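Local atomic coordinates of cellulose-binding protein, X158 (Saccharophagus degradans, PDB entry 2X34), a protein that binds ubiquinone-8 in a long internal pocket of a YceI-like domain, is implicated in plant cell wall breakdown and probably takes part in polyisoprenoid transport. Residues Ala9-Leu14 with Val169-Ala174; Leu97-Ala102 with Asp114-Val119; Asp65-Thr70 with Ala146-Leu151. All blocks are in the same frame, centred on the assembly; numbering follows the deposited sequence.

How the contacts relate
From the N terminus, strand 3-20 runs first and strand 163-173 comes last, and contact 1 joins them, closing both the antiparallel beta-barrel and a loop of 154 residues that holds both other contacts. Inside it, helix 57-68 meets helix 145-154 in contact 3, closing a second loop. Contact 2, the hairpin of strands 95-106 and 109-121, is nested within that one, so the three loops sit one inside another and none cross. Contacts 1 and 2 belong to the same barrel sheet, their centres about 17 Å apart. Contact 3 lies on the other side of the chain's centre, about 28 Å from contact 1 between centres. All three touch ubiquinone-8, which spans the distance between them.

Contact 1: Ala9-Leu14 with Val169-Ala174. With UQ8 (Ubiquinone-8), chain C.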
# COMPACT_ATOMS: atom_id res chain seq x y z
N ALA A 9 8.64 6.94 7.72
CA ALA A 9 7.84 5.76 8.03
C ALA A 9 6.76 6.04 9.03
O ALA A 9 5.66 5.53 8.91
CB ALA A 9 8.71 4.63 8.53
N THR A 10 7.05 6.85 10.04
CA THR A 10 6.03 7.10 11.06
C THR A 10 4.92 8.09 10.60
O THR A 10 3.78 8.00 11.07
CB THR A 10 6.67 7.47 12.43
OG1 THR A 10 7.49 8.62 12.30
CG2 THR A 10 7.55 6.31 12.94
N ALA A 11 5.21 8.97 9.65
CA ALA A 11 4.18 9.90 9.14
C ALA A 11 3.28 9.29 8.06
O ALA A 11 2.21 9.82 7.79
CB ALA A 11 4.82 11.21 8.59
N SER A 12 3.73 8.20 7.46
CA SER A 12 3.08 7.64 6.28
C SER A 12 2.07 6.56 6.71
O SER A 12 2.28 5.91 7.72
CB SER A 12 4.15 7.02 5.36
OG SER A 12 5.10 7.97 4.88
N PHE A 13 1.00 6.37 5.95
CA PHE A 13 0.03 5.32 6.25
C PHE A 13 -0.50 4.68 4.98
O PHE A 13 -0.48 5.27 3.91
CB PHE A 13 -1.12 5.82 7.14
CG PHE A 13 -2.11 6.73 6.45
CD1 PHE A 13 -3.12 6.21 5.65
CD2 PHE A 13 -2.06 8.09 6.65
CE1 PHE A 13 -4.04 7.05 5.03
CE2 PHE A 13 -2.98 8.94 6.01
CZ PHE A 13 -3.97 8.41 5.21
N LEU A 14 -0.93 3.43 5.12
CA LEU A 14 -1.62 2.74 4.06
C LEU A 14 -2.71 1.87 4.69
O LEU A 14 -2.44 1.02 5.57
CB LEU A 14 -0.68 1.92 3.20
CG LEU A 14 -1.34 1.16 2.05
CD1 LEU A 14 -0.33 0.88 0.94
CD2 LEU A 14 -1.99 -0.13 2.55
N VAL A 169 -1.18 7.68 2.19
CA VAL A 169 -0.52 8.98 2.14
C VAL A 169 0.91 8.73 2.62
O VAL A 169 1.13 8.30 3.76
CB VAL A 169 -1.24 10.03 2.99
CG1 VAL A 169 -0.48 11.37 2.97
CG2 VAL A 169 -2.73 10.20 2.49
N LEU A 170 1.87 8.95 1.72
CA LEU A 170 3.27 8.68 1.98
C LEU A 170 4.05 9.96 1.92
O LEU A 170 3.78 10.84 1.07
CB LEU A 170 3.85 7.74 0.91
CG LEU A 170 3.03 6.50 0.57
CD1 LEU A 170 3.55 5.83 -0.70
CD2 LEU A 170 3.00 5.54 1.73
N PHE A 171 5.04 10.07 2.80
CA PHE A 171 5.88 11.25 2.86
C PHE A 171 7.30 10.77 2.65
O PHE A 171 7.80 9.89 3.39
CB PHE A 171 5.75 11.98 4.21
CG PHE A 171 4.37 12.49 4.51
CD1 PHE A 171 3.99 13.79 4.13
CD2 PHE A 171 3.43 11.69 5.14
CE1 PHE A 171 2.69 14.28 4.41
CE2 PHE A 171 2.14 12.17 5.41
CZ PHE A 171 1.78 13.46 5.04
N TYR A 172 7.94 11.32 1.63
CA TYR A 172 9.31 10.99 1.31
C TYR A 172 10.17 12.23 1.57
O TYR A 172 9.73 13.37 1.28
CB TYR A 172 9.43 10.55 -0.15
CG TYR A 172 8.92 9.17 -0.43
CD1 TYR A 172 9.76 8.07 -0.33
CD2 TYR A 172 7.60 8.96 -0.83
CE1 TYR A 172 9.31 6.78 -0.58
CE2 TYR A 172 7.13 7.66 -1.08
CZ TYR A 172 8.00 6.57 -0.96
OH TYR A 172 7.58 5.29 -1.23
N GLU A 173 11.36 12.01 2.13
CA GLU A 173 12.25 13.11 2.50
C GLU A 173 13.62 12.98 1.84
O GLU A 173 14.23 11.93 1.89
CB GLU A 173 12.50 13.13 4.01
CG GLU A 173 11.39 13.72 4.80
CD GLU A 173 11.48 15.23 5.04
OE1 GLU A 173 12.49 15.90 4.75
OE2 GLU A 173 10.49 15.74 5.56
N ALA A 174 14.08 14.07 1.25
CA ALA A 174 15.44 14.14 0.72
C ALA A 174 16.39 14.29 1.90
O ALA A 174 15.97 14.76 2.94
CB ALA A 174 15.58 15.30 -0.23
C45 UQ8 C . 5.48 9.18 -7.61
C44 UQ8 C . 6.52 9.16 -6.54
C46 UQ8 C . 7.33 10.43 -6.38
C43 UQ8 C . 6.73 8.08 -5.75
C42 UQ8 C . 6.00 6.75 -5.79
C41 UQ8 C . 5.72 6.35 -4.33
C39 UQ8 C . 5.04 5.01 -4.27
C40 UQ8 C . 5.94 3.81 -4.36
C38 UQ8 C . 3.70 4.92 -4.16
C37 UQ8 C . 2.93 3.62 -4.10
C36 UQ8 C . 2.06 3.51 -5.35
C34 UQ8 C . 1.05 2.38 -5.36
C35 UQ8 C . 0.11 2.30 -6.53
C33 UQ8 C . 0.98 1.49 -4.35
C32 UQ8 C . -0.01 0.31 -4.34
C31 UQ8 C . -0.60 0.14 -2.93
C29 UQ8 C . -1.27 -1.22 -2.77
C30 UQ8 C . -2.41 -1.62 -3.67
C28 UQ8 C . -0.82 -2.03 -1.79
C27 UQ8 C . -1.40 -3.41 -1.48
C26 UQ8 C . -2.05 -3.27 -0.09
C24 UQ8 C . -2.59 -4.57 0.48
C25 UQ8 C . -1.65 -5.65 0.96
C23 UQ8 C . -3.92 -4.69 0.55
C22 UQ8 C . -4.71 -5.87 1.09
C21 UQ8 C . -5.25 -6.72 -0.08
C19 UQ8 C . -6.40 -7.65 0.25
C20 UQ8 C . -7.04 -8.38 -0.90
C18 UQ8 C . -6.87 -7.82 1.51
C17 UQ8 C . -8.03 -8.77 1.85
C16 UQ8 C . -8.79 -8.12 3.00
C14 UQ8 C . -10.05 -8.80 3.55
C15 UQ8 C . -11.28 -8.92 2.68
C13 UQ8 C . -10.03 -9.25 4.83
C12 UQ8 C . -11.20 -9.94 5.54
C11 UQ8 C . -11.32 -9.46 7.00
C9 UQ8 C . -12.55 -10.09 7.61
C10 UQ8 C . -13.89 -9.45 7.30
C8 UQ8 C . -12.38 -11.17 8.40
C7 UQ8 C . -13.46 -11.97 9.11
C6 UQ8 C . -13.17 -12.01 10.59
C1 UQ8 C . -12.17 -12.91 11.25
C1M UQ8 C . -11.37 -13.95 10.52
C2 UQ8 C . -11.99 -12.79 12.72
O2 UQ8 C . -11.19 -13.53 13.30
C3 UQ8 C . -12.76 -11.83 13.54
O3 UQ8 C . -12.53 -11.76 14.91
C3M UQ8 C . -12.60 -12.87 15.81
C4 UQ8 C . -13.73 -10.95 12.86
O4 UQ8 C . -14.45 -9.99 13.51
C4M UQ8 C . -15.17 -10.29 14.71
C5 UQ8 C . -13.92 -11.05 11.42
O5 UQ8 C . -14.69 -10.25 10.90
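F13 and V169 form an antiparallel hydrogen-bonded pair where the first and last long strands meet and close the YceI-like beta-barrel. F13 N gives its hydrogen to V169 O at 2.9 Å, and V169 N returns one to F13 O at 3.0 Å. With CG set between the backbone N and the carbonyl carbon (chi1 72°), the phenyl ring of F13 folds back over its neighbour: V169 N sits over the centre of one ring face, while ring atom CZ meets V169 CG2 at 3.5 Å. Just before this pair strand 3-20 is interrupted, and a side chain stands in for a backbone carbonyl. S12 OG, turned beside its own backbone N, accepts a fairly straight bond from F171 N at 3.0 Å, N-H...O angle 166°. The same hydroxyl is bonded to D8 O, so two backbone groups hold it in this buried place. A11 then turns to the ring of F171, with CB 3.8 Å from CD2 and A11 O at the ring edge, 3.3 Å from CE2.

L14, L170 and Y172 belong to the ubiquinone-8 pocket. Y172 OH is bonded to Q44 O, which would fix the phenol end where Y172 OH and CE2 touch C41. L14 CD1 meets C31 further along the tail, and L170 CD1 comes within 3.6 Å of ligand atom C38.

Contact 2: Leu97-Ala102 with Asp114-Val119; sequences LVDVSA and DTQLNV. With UQ8 (Ubiquinone-8), chain C.
The beta hairpin of strands 95-106 and 109-121 forms part of the antiparallel barrel, and here its two arms pair from L97 with N118 to S101 with D114. V98 and L117 make a hydrogen-bonded pair, joined by V98 N to L117 O and by L117 N to V98 O at 2.8 Å. V100 N to T115 O and T115 N to V100 O repeat the pattern.

The face carrying L97, D99 and S101 is mostly polar. D99 and Q116 run alongside each other in the same direction, with carboxylate and amide planes only 14° apart. Q116 NE2 donates to the syn side of D99 OD1 at 2.8 Å. The bond is bent to 145° at the hydrogen, and OD1 lies somewhat out of the amide plane. Q116 reaches there with CG anti to its backbone N (chi1 -166°) and an extended chain, whose amide also packs against L97: OE1 is 3.9 Å from L97 CD1. At the next pair on this face S101 OG donates to D114 OD1 at 2.7 Å. N118 ND2 instead turns to D95 and Q132.

The other face is mostly apolar. V100 CG2 touches T115 CG2, and V100 CG1 meets L117 CD1 at 3.9 Å, these two side chains crossing at about a right angle. V98 CG2 packs on V119 CG2. Ubiquinone-8 lies along this side: C45, one of the two methyls that end the tail, meets V119 CG2 at 3.7 Å and also L117 CD1, while T115 CG2 and A102 CB both touch branch methyl C35. A mostly polar outer face and a face turned to a lipid tail make an amphipathic hairpin, as expected in the wall of a lipocalin-like beta-barrel pocket.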
# COMPACT_ATOMS: atom_id res chain seq x y z
N LEU A 97 -0.04 15.41 -11.22
CA LEU A 97 -0.56 14.05 -11.36
C LEU A 97 0.44 13.23 -12.13
O LEU A 97 1.01 13.70 -13.12
CB LEU A 97 -1.87 14.05 -12.12
CG LEU A 97 -2.94 14.94 -11.51
CD1 LEU A 97 -4.10 15.03 -12.46
CD2 LEU A 97 -3.38 14.38 -10.15
N VAL A 98 0.67 12.01 -11.67
CA VAL A 98 1.61 11.14 -12.32
C VAL A 98 0.88 9.83 -12.60
O VAL A 98 0.31 9.21 -11.70
CB VAL A 98 2.88 10.91 -11.44
CG1 VAL A 98 3.80 9.91 -12.09
CG2 VAL A 98 3.63 12.24 -11.23
N ASP A 99 0.83 9.46 -13.88
CA ASP A 99 0.21 8.22 -14.30
C ASP A 99 1.28 7.12 -14.15
O ASP A 99 2.36 7.23 -14.72
CB ASP A 99 -0.24 8.33 -15.76
CG ASP A 99 -1.38 9.31 -15.96
OD1 ASP A 99 -2.24 9.46 -15.07
OD2 ASP A 99 -1.44 9.92 -17.04
N VAL A 100 1.00 6.08 -13.36
CA VAL A 100 2.00 5.05 -13.08
C VAL A 100 1.49 3.67 -13.43
O VAL A 100 0.29 3.39 -13.34
CB VAL A 100 2.43 5.03 -11.59
CG1 VAL A 100 2.99 6.38 -11.14
CG2 VAL A 100 1.29 4.58 -10.72
N SER A 101 2.42 2.83 -13.88
CA SER A 101 2.25 1.39 -13.93
C SER A 101 3.11 0.88 -12.78
O SER A 101 4.30 0.60 -12.97
CB SER A 101 2.71 0.84 -15.28
OG SER A 101 1.78 1.17 -16.31
N ALA A 102 2.55 0.83 -11.58
CA ALA A 102 3.30 0.39 -10.40
C ALA A 102 3.28 -1.14 -10.28
O ALA A 102 2.21 -1.76 -10.44
CB ALA A 102 2.70 1.07 -9.12
N ASP A 114 -2.21 0.08 -12.55
CA ASP A 114 -2.26 1.25 -13.41
C ASP A 114 -3.17 2.26 -12.76
O ASP A 114 -4.38 2.04 -12.68
CB ASP A 114 -2.82 0.91 -14.79
CG ASP A 114 -1.90 0.05 -15.59
OD1 ASP A 114 -0.75 0.49 -15.84
OD2 ASP A 114 -2.31 -1.07 -15.95
N THR A 115 -2.59 3.33 -12.24
CA THR A 115 -3.37 4.27 -11.48
C THR A 115 -2.70 5.63 -11.60
O THR A 115 -1.64 5.74 -12.24
CB THR A 115 -3.50 3.81 -10.02
OG1 THR A 115 -4.48 4.61 -9.32
CG2 THR A 115 -2.15 3.87 -9.28
N GLN A 116 -3.31 6.64 -10.98
CA GLN A 116 -2.77 7.98 -10.95
C GLN A 116 -2.42 8.37 -9.50
O GLN A 116 -3.22 8.20 -8.59
CB GLN A 116 -3.83 8.92 -11.51
CG GLN A 116 -3.35 10.31 -11.87
CD GLN A 116 -4.39 11.04 -12.71
OE1 GLN A 116 -5.45 11.39 -12.20
NE2 GLN A 116 -4.09 11.25 -14.00
N LEU A 117 -1.23 8.93 -9.33
CA LEU A 117 -0.77 9.43 -8.05
C LEU A 117 -0.78 10.96 -8.06
O LEU A 117 -0.64 11.60 -9.11
CB LEU A 117 0.65 8.92 -7.77
CG LEU A 117 0.84 7.41 -7.83
CD1 LEU A 117 2.29 7.08 -7.39
CD2 LEU A 117 -0.21 6.71 -6.95
N ASN A 118 -0.98 11.53 -6.88
CA ASN A 118 -0.81 12.94 -6.65
C ASN A 118 0.50 13.07 -5.92
O ASN A 118 0.74 12.36 -4.93
CB ASN A 118 -1.93 13.50 -5.79
CG ASN A 118 -1.84 14.99 -5.63
OD1 ASN A 118 -1.07 15.48 -4.81
ND2 ASN A 118 -2.59 15.74 -6.45
N VAL A 119 1.36 13.94 -6.45
CA VAL A 119 2.64 14.27 -5.84
C VAL A 119 2.64 15.76 -5.53
O VAL A 119 2.47 16.58 -6.43
CB VAL A 119 3.83 13.93 -6.75
CG1 VAL A 119 5.16 14.24 -6.03
CG2 VAL A 119 3.78 12.44 -7.20
C45 UQ8 C . 5.48 9.18 -7.61
C44 UQ8 C . 6.52 9.16 -6.54
C46 UQ8 C . 7.33 10.43 -6.38
C43 UQ8 C . 6.73 8.08 -5.75
C42 UQ8 C . 6.00 6.75 -5.79
C41 UQ8 C . 5.72 6.35 -4.33
C39 UQ8 C . 5.04 5.01 -4.27
C40 UQ8 C . 5.94 3.81 -4.36
C38 UQ8 C . 3.70 4.92 -4.16
C37 UQ8 C . 2.93 3.62 -4.10
C36 UQ8 C . 2.06 3.51 -5.35
C34 UQ8 C . 1.05 2.38 -5.36
C35 UQ8 C . 0.11 2.30 -6.53
C33 UQ8 C . 0.98 1.49 -4.35
C32 UQ8 C . -0.01 0.31 -4.34
C31 UQ8 C . -0.60 0.14 -2.93
C29 UQ8 C . -1.27 -1.22 -2.77
C30 UQ8 C . -2.41 -1.62 -3.67
C28 UQ8 C . -0.82 -2.03 -1.79
C27 UQ8 C . -1.40 -3.41 -1.48
C26 UQ8 C . -2.05 -3.27 -0.09
C24 UQ8 C . -2.59 -4.57 0.48
C25 UQ8 C . -1.65 -5.65 0.96
C23 UQ8 C . -3.92 -4.69 0.55
C22 UQ8 C . -4.71 -5.87 1.09
C21 UQ8 C . -5.25 -6.72 -0.08
C19 UQ8 C . -6.40 -7.65 0.25
C20 UQ8 C . -7.04 -8.38 -0.90
C18 UQ8 C . -6.87 -7.82 1.51
C17 UQ8 C . -8.03 -8.77 1.85
C16 UQ8 C . -8.79 -8.12 3.00
C14 UQ8 C . -10.05 -8.80 3.55
C15 UQ8 C . -11.28 -8.92 2.68
C13 UQ8 C . -10.03 -9.25 4.83
C12 UQ8 C . -11.20 -9.94 5.54
C11 UQ8 C . -11.32 -9.46 7.00
C9 UQ8 C . -12.55 -10.09 7.61
C10 UQ8 C . -13.89 -9.45 7.30
C8 UQ8 C . -12.38 -11.17 8.40
C7 UQ8 C . -13.46 -11.97 9.11
C6 UQ8 C . -13.17 -12.01 10.59
C1 UQ8 C . -12.17 -12.91 11.25
C1M UQ8 C . -11.37 -13.95 10.52
C2 UQ8 C . -11.99 -12.79 12.72
O2 UQ8 C . -11.19 -13.53 13.30
C3 UQ8 C . -12.76 -11.83 13.54
O3 UQ8 C . -12.53 -11.76 14.91
C3M UQ8 C . -12.60 -12.87 15.81
C4 UQ8 C . -13.73 -10.95 12.86
O4 UQ8 C . -14.45 -9.99 13.51
C4M UQ8 C . -15.17 -10.29 14.71
C5 UQ8 C . -13.92 -11.05 11.42
O5 UQ8 C . -14.69 -10.25 10.90

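Contact 3: Asp65-Thr70 with Ala146-Leu151. With UQ8 (Ubiquinone-8), chain C.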
# COMPACT_ATOMS: atom_id res chain seq x y z
N ASP A 65 -1.58 -15.48 9.03
CA ASP A 65 -1.33 -16.91 8.83
C ASP A 65 -2.00 -17.50 7.58
O ASP A 65 -1.39 -18.27 6.85
CB ASP A 65 -1.80 -17.70 10.06
CG ASP A 65 -0.97 -17.41 11.30
OD1 ASP A 65 0.17 -16.91 11.19
OD2 ASP A 65 -1.47 -17.71 12.39
N TYR A 66 -3.25 -17.11 7.35
CA TYR A 66 -4.11 -17.78 6.38
C TYR A 66 -4.46 -16.91 5.18
O TYR A 66 -4.96 -17.42 4.19
CB TYR A 66 -5.38 -18.26 7.09
CG TYR A 66 -5.02 -19.21 8.21
CD1 TYR A 66 -4.30 -20.36 7.93
CD2 TYR A 66 -5.35 -18.95 9.53
CE1 TYR A 66 -3.93 -21.23 8.91
CE2 TYR A 66 -4.96 -19.84 10.54
CZ TYR A 66 -4.25 -20.98 10.19
OH TYR A 66 -3.85 -21.92 11.11
N LEU A 67 -4.25 -15.60 5.27
CA LEU A 67 -4.48 -14.74 4.11
C LEU A 67 -3.15 -14.39 3.43
O LEU A 67 -2.86 -14.88 2.35
CB LEU A 67 -5.25 -13.51 4.53
CG LEU A 67 -5.59 -12.57 3.37
CD1 LEU A 67 -6.72 -13.14 2.52
CD2 LEU A 67 -5.96 -11.25 3.94
N PHE A 68 -2.31 -13.60 4.10
CA PHE A 68 -1.04 -13.19 3.52
C PHE A 68 -0.02 -14.30 3.59
O PHE A 68 0.90 -14.33 2.79
CB PHE A 68 -0.51 -11.93 4.21
CG PHE A 68 -1.46 -10.75 4.14
CD1 PHE A 68 -1.95 -10.30 2.92
CD2 PHE A 68 -1.85 -10.10 5.29
CE1 PHE A 68 -2.82 -9.22 2.87
CE2 PHE A 68 -2.71 -9.02 5.24
CZ PHE A 68 -3.19 -8.57 4.03
N GLU A 69 -0.17 -15.22 4.53
CA GLU A 69 0.78 -16.32 4.71
C GLU A 69 2.19 -15.75 4.94
O GLU A 69 3.13 -16.03 4.19
CB GLU A 69 0.75 -17.28 3.51
CG GLU A 69 -0.63 -17.83 3.21
CD GLU A 69 -0.61 -18.88 2.14
OE1 GLU A 69 -0.53 -18.53 0.95
OE2 GLU A 69 -0.66 -20.07 2.48
N THR A 70 2.32 -14.96 5.99
CA THR A 70 3.52 -14.15 6.21
C THR A 70 4.79 -14.96 6.55
O THR A 70 5.89 -14.42 6.46
CB THR A 70 3.31 -13.05 7.31
OG1 THR A 70 3.06 -13.68 8.55
CG2 THR A 70 2.16 -12.13 7.00
N ALA A 146 -8.76 -17.65 -1.89
CA ALA A 146 -8.82 -18.83 -1.01
C ALA A 146 -8.66 -18.40 0.43
O ALA A 146 -9.40 -18.88 1.32
CB ALA A 146 -7.74 -19.89 -1.40
N GLY A 147 -7.72 -17.50 0.68
CA GLY A 147 -7.54 -16.90 2.02
C GLY A 147 -8.80 -16.24 2.57
O GLY A 147 -9.16 -16.44 3.73
N ILE A 148 -9.48 -15.46 1.73
CA ILE A 148 -10.70 -14.75 2.15
C ILE A 148 -11.76 -15.79 2.50
O ILE A 148 -12.44 -15.68 3.53
CB ILE A 148 -11.20 -13.74 1.06
CG1 ILE A 148 -10.22 -12.56 1.01
CG2 ILE A 148 -12.59 -13.26 1.37
CD1 ILE A 148 -10.48 -11.53 -0.09
N GLU A 149 -11.87 -16.84 1.69
CA GLU A 149 -12.85 -17.89 1.96
C GLU A 149 -12.52 -18.60 3.29
O GLU A 149 -13.43 -18.95 4.03
CB GLU A 149 -12.95 -18.86 0.78
CG GLU A 149 -13.87 -20.05 0.98
CD GLU A 149 -15.34 -19.71 1.22
OE1 GLU A 149 -15.81 -18.60 0.88
OE2 GLU A 149 -16.03 -20.59 1.77
N THR A 150 -11.25 -18.76 3.62
CA THR A 150 -10.88 -19.36 4.89
C THR A 150 -11.31 -18.45 6.03
O THR A 150 -11.88 -18.91 7.03
CB THR A 150 -9.36 -19.65 4.98
OG1 THR A 150 -8.99 -20.60 3.96
CG2 THR A 150 -9.00 -20.22 6.31
N LEU A 151 -11.08 -17.16 5.87
CA LEU A 151 -11.49 -16.19 6.88
C LEU A 151 -13.00 -16.19 7.07
O LEU A 151 -13.48 -16.18 8.18
CB LEU A 151 -10.98 -14.79 6.54
CG LEU A 151 -9.46 -14.60 6.51
CD1 LEU A 151 -9.08 -13.14 6.09
CD2 LEU A 151 -8.85 -14.95 7.81
C45 UQ8 C . 5.48 9.18 -7.61
C44 UQ8 C . 6.52 9.16 -6.54
C46 UQ8 C . 7.33 10.43 -6.38
C43 UQ8 C . 6.73 8.08 -5.75
C42 UQ8 C . 6.00 6.75 -5.79
C41 UQ8 C . 5.72 6.35 -4.33
C39 UQ8 C . 5.04 5.01 -4.27
C40 UQ8 C . 5.94 3.81 -4.36
C38 UQ8 C . 3.70 4.92 -4.16
C37 UQ8 C . 2.93 3.62 -4.10
C36 UQ8 C . 2.06 3.51 -5.35
C34 UQ8 C . 1.05 2.38 -5.36
C35 UQ8 C . 0.11 2.30 -6.53
C33 UQ8 C . 0.98 1.49 -4.35
C32 UQ8 C . -0.01 0.31 -4.34
C31 UQ8 C . -0.60 0.14 -2.93
C29 UQ8 C . -1.27 -1.22 -2.77
C30 UQ8 C . -2.41 -1.62 -3.67
C28 UQ8 C . -0.82 -2.03 -1.79
C27 UQ8 C . -1.40 -3.41 -1.48
C26 UQ8 C . -2.05 -3.27 -0.09
C24 UQ8 C . -2.59 -4.57 0.48
C25 UQ8 C . -1.65 -5.65 0.96
C23 UQ8 C . -3.92 -4.69 0.55
C22 UQ8 C . -4.71 -5.87 1.09
C21 UQ8 C . -5.25 -6.72 -0.08
C19 UQ8 C . -6.40 -7.65 0.25
C20 UQ8 C . -7.04 -8.38 -0.90
C18 UQ8 C . -6.87 -7.82 1.51
C17 UQ8 C . -8.03 -8.77 1.85
C16 UQ8 C . -8.79 -8.12 3.00
C14 UQ8 C . -10.05 -8.80 3.55
C15 UQ8 C . -11.28 -8.92 2.68
C13 UQ8 C . -10.03 -9.25 4.83
C12 UQ8 C . -11.20 -9.94 5.54
C11 UQ8 C . -11.32 -9.46 7.00
C9 UQ8 C . -12.55 -10.09 7.61
C10 UQ8 C . -13.89 -9.45 7.30
C8 UQ8 C . -12.38 -11.17 8.40
C7 UQ8 C . -13.46 -11.97 9.11
C6 UQ8 C . -13.17 -12.01 10.59
C1 UQ8 C . -12.17 -12.91 11.25
C1M UQ8 C . -11.37 -13.95 10.52
C2 UQ8 C . -11.99 -12.79 12.72
O2 UQ8 C . -11.19 -13.53 13.30
C3 UQ8 C . -12.76 -11.83 13.54
O3 UQ8 C . -12.53 -11.76 14.91
C3M UQ8 C . -12.60 -12.87 15.81
C4 UQ8 C . -13.73 -10.95 12.86
O4 UQ8 C . -14.45 -9.99 13.51
C4M UQ8 C . -15.17 -10.29 14.71
C5 UQ8 C . -13.92 -11.05 11.42
O5 UQ8 C . -14.69 -10.25 10.90
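L67 reaches across to helix 145-154 with its CD1 methyl, which rests on the backbone of the helix, 3.7 Å from both G147 C and I148 N. Its CG stands anti to the backbone N (chi1 -178°) and chi2 is 75°, a shape that divides the two methyls between different partners. CD1 also meets I148 CG1 at 3.9 Å, whereas CD2 lies against ubiquinone-8 C17 and above the F68 ring, displaced from its centre. G147 has no side chain to stand between the two backbones, and Y66 O comes within 3.4 Å of G147 CA. Further along, L151 divides its methyls too: CD1 faces L67 CB at 4.2 Å and ligand C12, and CD2 touches C1M, the methyl on the quinone ring, at 3.8 Å. T150 turns CG2 anti to its N and sets that methyl beside Y66 CB. The hold is by apolar packing, with no hydrogen bond between the segments.

Together L67, I148 and L151 line the pocket toward the quinone end. Y66 and L67 lie in the last part of helix 57-68, whose R62 and M63 also pack on L151, while I148 also touches A139, just after strand 126-138, and I160, before strand 163-173.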